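Local coordinates for membrane-associated protein VP24 (Marburg virus - Musoke, Kenya, 1980, PDB 4OR8) that may act as a minor matrix protein that takes part in assembly of the viral nucleocapsid and in virion budding, at residues I148-P152 with N153-I157; Q119-Q122 with Q123-P127; T53-G57 with N58-H62. All coordinates share one frame; numbering follows the deposited sequence.

Contact 1 (I148-P152 with N153-I157); sequences IHISP and NLLGI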
# COMPACT_ATOMS: atom_id res chain seq x y z
N ILE B 148 17.28 -16.42 17.89
CA ILE B 148 16.89 -16.90 19.21
C ILE B 148 17.34 -18.35 19.32
O ILE B 148 17.14 -19.14 18.40
CB ILE B 148 15.37 -16.77 19.44
CG1 ILE B 148 14.97 -17.37 20.79
CG2 ILE B 148 14.60 -17.44 18.32
CD1 ILE B 148 15.46 -16.59 21.97
N HIS B 149 17.98 -18.70 20.43
CA HIS B 149 18.48 -20.06 20.58
C HIS B 149 17.62 -20.88 21.54
O HIS B 149 17.55 -20.60 22.74
CB HIS B 149 19.94 -20.06 21.03
CG HIS B 149 20.87 -19.41 20.05
ND1 HIS B 149 21.08 -19.92 18.78
CD2 HIS B 149 21.64 -18.30 20.14
CE1 HIS B 149 21.94 -19.15 18.14
NE2 HIS B 149 22.29 -18.16 18.94
N ILE B 150 16.94 -21.88 20.99
CA ILE B 150 16.11 -22.78 21.78
C ILE B 150 16.72 -24.18 21.75
O ILE B 150 17.20 -24.63 20.71
CB ILE B 150 14.67 -22.84 21.23
CG1 ILE B 150 14.09 -21.43 21.11
CG2 ILE B 150 13.78 -23.70 22.11
CD1 ILE B 150 12.69 -21.39 20.55
N SER B 151 16.69 -24.86 22.90
CA SER B 151 17.28 -26.19 23.02
C SER B 151 16.72 -27.18 22.01
O SER B 151 15.50 -27.28 21.83
CB SER B 151 17.09 -26.73 24.44
OG SER B 151 17.58 -28.05 24.54
N PRO B 152 17.61 -27.93 21.34
CA PRO B 152 17.21 -28.92 20.34
C PRO B 152 16.35 -30.02 20.93
O PRO B 152 15.67 -30.74 20.20
CB PRO B 152 18.56 -29.50 19.87
CG PRO B 152 19.50 -29.23 20.99
CD PRO B 152 19.07 -27.92 21.56
N ASN B 153 16.37 -30.15 22.26
CA ASN B 153 15.55 -31.13 22.95
C ASN B 153 14.06 -30.81 22.82
O ASN B 153 13.24 -31.70 22.59
CB ASN B 153 15.95 -31.23 24.42
CG ASN B 153 17.29 -31.90 24.62
OD1 ASN B 153 18.06 -32.08 23.68
ND2 ASN B 153 17.58 -32.28 25.86
N LEU B 154 13.72 -29.53 22.96
CA LEU B 154 12.34 -29.09 22.84
C LEU B 154 11.92 -29.03 21.38
O LEU B 154 10.79 -29.38 21.04
CB LEU B 154 12.16 -27.71 23.49
CG LEU B 154 12.46 -27.59 24.98
CD1 LEU B 154 12.19 -26.17 25.46
CD2 LEU B 154 11.66 -28.60 25.79
N LEU B 155 12.83 -28.58 20.52
CA LEU B 155 12.56 -28.50 19.09
C LEU B 155 12.41 -29.89 18.48
O LEU B 155 11.63 -30.08 17.55
CB LEU B 155 13.69 -27.74 18.38
CG LEU B 155 13.92 -26.29 18.78
CD1 LEU B 155 15.14 -25.72 18.07
CD2 LEU B 155 12.69 -25.45 18.49
N GLY B 156 13.16 -30.85 19.00
CA GLY B 156 13.20 -32.19 18.44
C GLY B 156 11.94 -33.00 18.65
O GLY B 156 11.77 -34.06 18.05
N ILE B 157 11.06 -32.52 19.52
CA ILE B 157 9.81 -33.23 19.77
C ILE B 157 8.58 -32.37 19.47
O ILE B 157 7.51 -32.90 19.16
CB ILE B 157 9.74 -33.77 21.22
CG1 ILE B 157 9.99 -32.65 22.23
CG2 ILE B 157 10.75 -34.88 21.43
CD1 ILE B 157 10.10 -33.15 23.66
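Leu155 N donates to Ser151 O over 3.2 Å, nearly straight at 168° and in the carbonyl plane, the clearest polar link between 148-152 and 153-157. Leu154 N reaches the same oxygen in a weak, more bent bond, so one carbonyl takes two amides of the first helical turn. A step further on, Gly156 N donates to Pro152 O at 2.8 Å, the donor standing 39° above that carbonyl plane. Ser151 also works through its side chain: OG, anti to the backbone N (chi1 176°), swings forward to take a weak bond of 3.3 Å from Asn153 N. With helix 152-158 starting at the very next residue, this is an N-cap: the hydroxyl caps the amide of Asn153, which has no preceding turn to bond to, Leu154 N adds its weak bond to the serine carbonyl, and Leu155 N makes the first regular helical bond. Asn153 packs its CB 3.6 Å from Ser151 OG. On the apolar side, Leu155 leans back over the incoming chain: CD1 comes within 3.5 Å of Ile150 O, while CD2 meets Ile150 CG2 at 4.2 Å, the two side chains crossing at about a right angle. Leu154 CD1 just grazes the same methyl. Ile150 and Leu155 both also touch Ile132, which seats the start of this surface helix against helix 127-142.

Contact 2 (Q119-Q122 with Q123-P127); sequences QELQ and QSLIP
Gln119 meets Gln123 through its backbone, its carbonyl O lying 3.4 Å from Gln123 CB while its own side chain leads elsewhere. That spacing of four residues is helix-like, and 119-121 do have helical backbone angles, yet the regular helical bonds are missing. Glu120 comes next; the Gln123 chain bends at chi2 (-90°) toward its backbone. The Glu120 carboxylate has its partner elsewhere, a salt bridge from OE1 to Lys177 NZ on helix 161-178. Leu121 opens a type I beta turn that closes at Ser124, although Leu121 O and Ser124 N are 3.7 Å apart. Leu125 meets the same oxygen with its branch, CG and both methyls of Leu125 lying within 3.8 Å of Leu121 O. Leu121 CD1 and Leu125 CD2 come together more loosely, at 4.4 Å, where the two buried leucines rest on Leu167 and Ile166 of helix 161-178. Gln122 lays its CA 3.9 Å from Leu125 CD1, and its carbonyl O accepts from Arg130 NH2 of the following helix. No clear hydrogen bond joins 119-122 to 123-127 in this link between helices 104-115 and 127-142. Its apolar leucines turn to helix 161-178, and the polar ties found are the outside ones of Glu120 and the Gln122 carbonyl, which probably help to hold the turn in its place between the helices.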
# COMPACT_ATOMS: atom_id res chain seq x y z
N GLN B 119 -5.20 -15.97 18.47
CA GLN B 119 -5.98 -17.02 19.12
C GLN B 119 -6.34 -18.17 18.18
O GLN B 119 -6.52 -19.31 18.61
CB GLN B 119 -7.25 -16.45 19.76
CG GLN B 119 -8.24 -15.82 18.78
CD GLN B 119 -7.81 -14.44 18.29
OE1 GLN B 119 -7.11 -13.71 18.99
NE2 GLN B 119 -8.24 -14.08 17.08
N GLU B 120 -6.45 -17.86 16.89
CA GLU B 120 -6.85 -18.85 15.91
C GLU B 120 -5.66 -19.74 15.56
O GLU B 120 -5.83 -20.86 15.09
CB GLU B 120 -7.38 -18.15 14.65
CG GLU B 120 -8.17 -19.05 13.73
CD GLU B 120 -8.92 -18.27 12.66
OE1 GLU B 120 -8.74 -17.03 12.61
OE2 GLU B 120 -9.68 -18.89 11.89
N LEU B 121 -4.46 -19.23 15.79
CA LEU B 121 -3.23 -19.97 15.50
C LEU B 121 -2.84 -20.91 16.63
O LEU B 121 -2.42 -22.05 16.39
CB LEU B 121 -2.09 -18.99 15.22
CG LEU B 121 -0.69 -19.61 15.12
CD1 LEU B 121 -0.66 -20.72 14.07
CD2 LEU B 121 0.33 -18.53 14.78
N GLN B 122 -2.98 -20.44 17.86
CA GLN B 122 -2.52 -21.17 19.04
C GLN B 122 -3.55 -22.20 19.50
O GLN B 122 -3.43 -22.79 20.57
CB GLN B 122 -2.22 -20.18 20.15
CG GLN B 122 -1.11 -19.24 19.80
CD GLN B 122 -0.91 -18.21 20.86
OE1 GLN B 122 -1.87 -17.65 21.39
NE2 GLN B 122 0.35 -17.96 21.21
N GLN B 123 -4.55 -22.41 18.67
CA GLN B 123 -5.65 -23.27 19.04
C GLN B 123 -5.41 -24.70 18.54
O GLN B 123 -5.87 -25.67 19.15
CB GLN B 123 -6.97 -22.66 18.56
CG GLN B 123 -7.98 -23.64 18.03
CD GLN B 123 -7.82 -23.87 16.54
OE1 GLN B 123 -6.83 -23.45 15.94
NE2 GLN B 123 -8.79 -24.54 15.94
N SER B 124 -4.64 -24.83 17.47
CA SER B 124 -4.33 -26.13 16.90
C SER B 124 -2.86 -26.54 17.08
O SER B 124 -2.38 -27.47 16.43
CB SER B 124 -4.70 -26.16 15.42
OG SER B 124 -4.04 -25.13 14.71
N LEU B 125 -2.16 -25.84 17.96
CA LEU B 125 -0.78 -26.16 18.26
C LEU B 125 -0.71 -27.07 19.48
O LEU B 125 -1.52 -26.95 20.40
CB LEU B 125 0.02 -24.89 18.56
CG LEU B 125 0.06 -23.81 17.48
CD1 LEU B 125 0.89 -22.63 17.95
CD2 LEU B 125 0.60 -24.37 16.18
N ILE B 126 0.25 -27.99 19.47
CA ILE B 126 0.52 -28.81 20.65
C ILE B 126 1.17 -27.93 21.72
O ILE B 126 1.97 -27.05 21.39
CB ILE B 126 1.41 -30.02 20.29
CG1 ILE B 126 2.63 -29.57 19.49
CG2 ILE B 126 0.62 -31.03 19.49
CD1 ILE B 126 3.45 -30.72 18.96
N PRO B 127 0.82 -28.16 23.00
CA PRO B 127 1.24 -27.34 24.14
C PRO B 127 2.74 -27.09 24.21
O PRO B 127 3.16 -25.98 24.54
CB PRO B 127 0.79 -28.17 25.34
CG PRO B 127 -0.38 -28.93 24.84
CD PRO B 127 -0.06 -29.27 23.42

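Contact 3 (T53-G57 with N58-H62); sequences TVKWG and NFVFH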
# COMPACT_ATOMS: atom_id res chain seq x y z
N THR B 53 15.32 -6.93 2.70
CA THR B 53 14.67 -8.22 2.67
C THR B 53 14.83 -8.88 4.02
O THR B 53 15.93 -8.95 4.58
CB THR B 53 15.26 -9.13 1.58
OG1 THR B 53 14.79 -8.69 0.29
CG2 THR B 53 14.84 -10.57 1.79
N VAL B 54 13.72 -9.35 4.58
CA VAL B 54 13.77 -10.10 5.82
C VAL B 54 13.21 -11.50 5.61
O VAL B 54 12.08 -11.67 5.15
CB VAL B 54 13.00 -9.41 6.94
CG1 VAL B 54 13.06 -10.25 8.20
CG2 VAL B 54 13.59 -8.03 7.19
N LYS B 55 14.03 -12.49 5.93
CA LYS B 55 13.62 -13.88 5.84
C LYS B 55 13.32 -14.44 7.22
O LYS B 55 14.15 -14.37 8.13
CB LYS B 55 14.69 -14.72 5.15
CG LYS B 55 14.91 -14.34 3.69
CD LYS B 55 15.90 -15.27 3.02
CE LYS B 55 16.08 -14.89 1.56
NZ LYS B 55 16.98 -15.83 0.84
N TRP B 56 12.12 -14.97 7.38
CA TRP B 56 11.72 -15.64 8.61
C TRP B 56 10.77 -16.76 8.26
O TRP B 56 9.79 -16.55 7.54
CB TRP B 56 11.07 -14.66 9.58
CG TRP B 56 10.52 -15.33 10.79
CD1 TRP B 56 11.17 -15.57 11.96
CD2 TRP B 56 9.20 -15.85 10.95
NE1 TRP B 56 10.34 -16.22 12.84
CE2 TRP B 56 9.12 -16.40 12.24
CE3 TRP B 56 8.07 -15.91 10.12
CZ2 TRP B 56 7.96 -17.00 12.73
CZ3 TRP B 56 6.92 -16.51 10.60
CH2 TRP B 56 6.88 -17.04 11.89
N GLY B 57 11.04 -17.96 8.77
CA GLY B 57 10.30 -19.13 8.35
C GLY B 57 10.50 -19.30 6.86
O GLY B 57 11.61 -19.17 6.35
N ASN B 58 9.41 -19.56 6.14
CA ASN B 58 9.47 -19.62 4.68
C ASN B 58 8.93 -18.35 4.04
O ASN B 58 8.56 -18.34 2.87
CB ASN B 58 8.73 -20.85 4.16
CG ASN B 58 7.28 -20.88 4.57
OD1 ASN B 58 6.83 -20.06 5.37
ND2 ASN B 58 6.52 -21.83 4.02
N PHE B 59 8.87 -17.27 4.82
CA PHE B 59 8.46 -15.97 4.31
C PHE B 59 9.67 -15.18 3.85
O PHE B 59 10.70 -15.17 4.53
CB PHE B 59 7.74 -15.15 5.38
CG PHE B 59 6.39 -15.69 5.77
CD1 PHE B 59 5.26 -15.36 5.04
CD2 PHE B 59 6.25 -16.49 6.89
CE1 PHE B 59 4.02 -15.84 5.40
CE2 PHE B 59 5.00 -16.97 7.26
CZ PHE B 59 3.89 -16.64 6.52
N VAL B 60 9.55 -14.53 2.70
CA VAL B 60 10.54 -13.55 2.28
C VAL B 60 9.86 -12.18 2.22
O VAL B 60 9.06 -11.91 1.33
CB VAL B 60 11.14 -13.88 0.90
CG1 VAL B 60 12.18 -12.85 0.52
CG2 VAL B 60 11.75 -15.28 0.91
N PHE B 61 10.19 -11.32 3.17
CA PHE B 61 9.57 -10.00 3.23
C PHE B 61 10.36 -8.97 2.43
O PHE B 61 11.58 -8.89 2.55
CB PHE B 61 9.41 -9.55 4.68
CG PHE B 61 8.45 -10.38 5.47
CD1 PHE B 61 7.09 -10.31 5.24
CD2 PHE B 61 8.91 -11.23 6.47
CE1 PHE B 61 6.20 -11.07 5.97
CE2 PHE B 61 8.02 -12.00 7.20
CZ PHE B 61 6.67 -11.92 6.95
N HIS B 62 9.66 -8.18 1.63
CA HIS B 62 10.27 -7.09 0.88
C HIS B 62 9.85 -5.75 1.47
O HIS B 62 8.73 -5.29 1.23
CB HIS B 62 9.88 -7.17 -0.59
CG HIS B 62 10.27 -8.45 -1.25
ND1 HIS B 62 9.52 -9.61 -1.12
CD2 HIS B 62 11.32 -8.77 -2.04
CE1 HIS B 62 10.10 -10.58 -1.81
NE2 HIS B 62 11.19 -10.10 -2.38
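A beta hairpin with a two-residue loop joins strand 51-56 to strand 59-64, with Gly57 and Asn58 at the corners of a type II' turn. Trp56 and Phe59 form the hydrogen-bonded pair that closes it: Phe59 N donates to Trp56 O at 3.0 Å, and Trp56 N to Phe59 O at 3.2 Å. Val54 and Phe61 repeat the pattern, Phe61 N reaching Val54 O at 2.8 Å and 168°. On the face of Trp56 and Phe59, the two side chains run side by side the same way; Phe59 CD2 lies at the edge of the indole, 3.8 Å from Trp56 CE3. Trp56 O in turn lies in the plane of the phenyl ring, at its edge. The opposite face carries Thr53 CG2 against Val60 CG1 (3.7 Å), both methyls anti to their backbone N, and Thr53 alongside His62. Beyond the hairpin, His246 meets the Phe59 and Phe61 rings, while Trp83 of the second subunit meets the His62 ring. Gly57 has a positive phi of 60°, as the first corner of this turn requires, and the short segments run at 161°: the tight antiparallel connection typical of a hairpin whose two-residue loop is a II' turn.

Contact 3 lies deepest, its centre about 12 Å from that of the chain, and most of its residues are buried; contact 2 is partly buried and contact 1 sits at the surface, its centre about 25 Å from the chain's. Their chemistry follows: paired strand bonds and aromatic packing in the hairpin, leucine packing without clear hydrogen bonds in 119-127, and helix-capping bonds in 148-157. Contacts 1 and 2 involve the same helix 127-142, which starts at the end of contact 2 and receives Ile150 and Leu155 of contact 1. Contacts 2 and 3 both pack on helix 161-178. None touches another, the nearest atoms being about 5 to 7 Å apart.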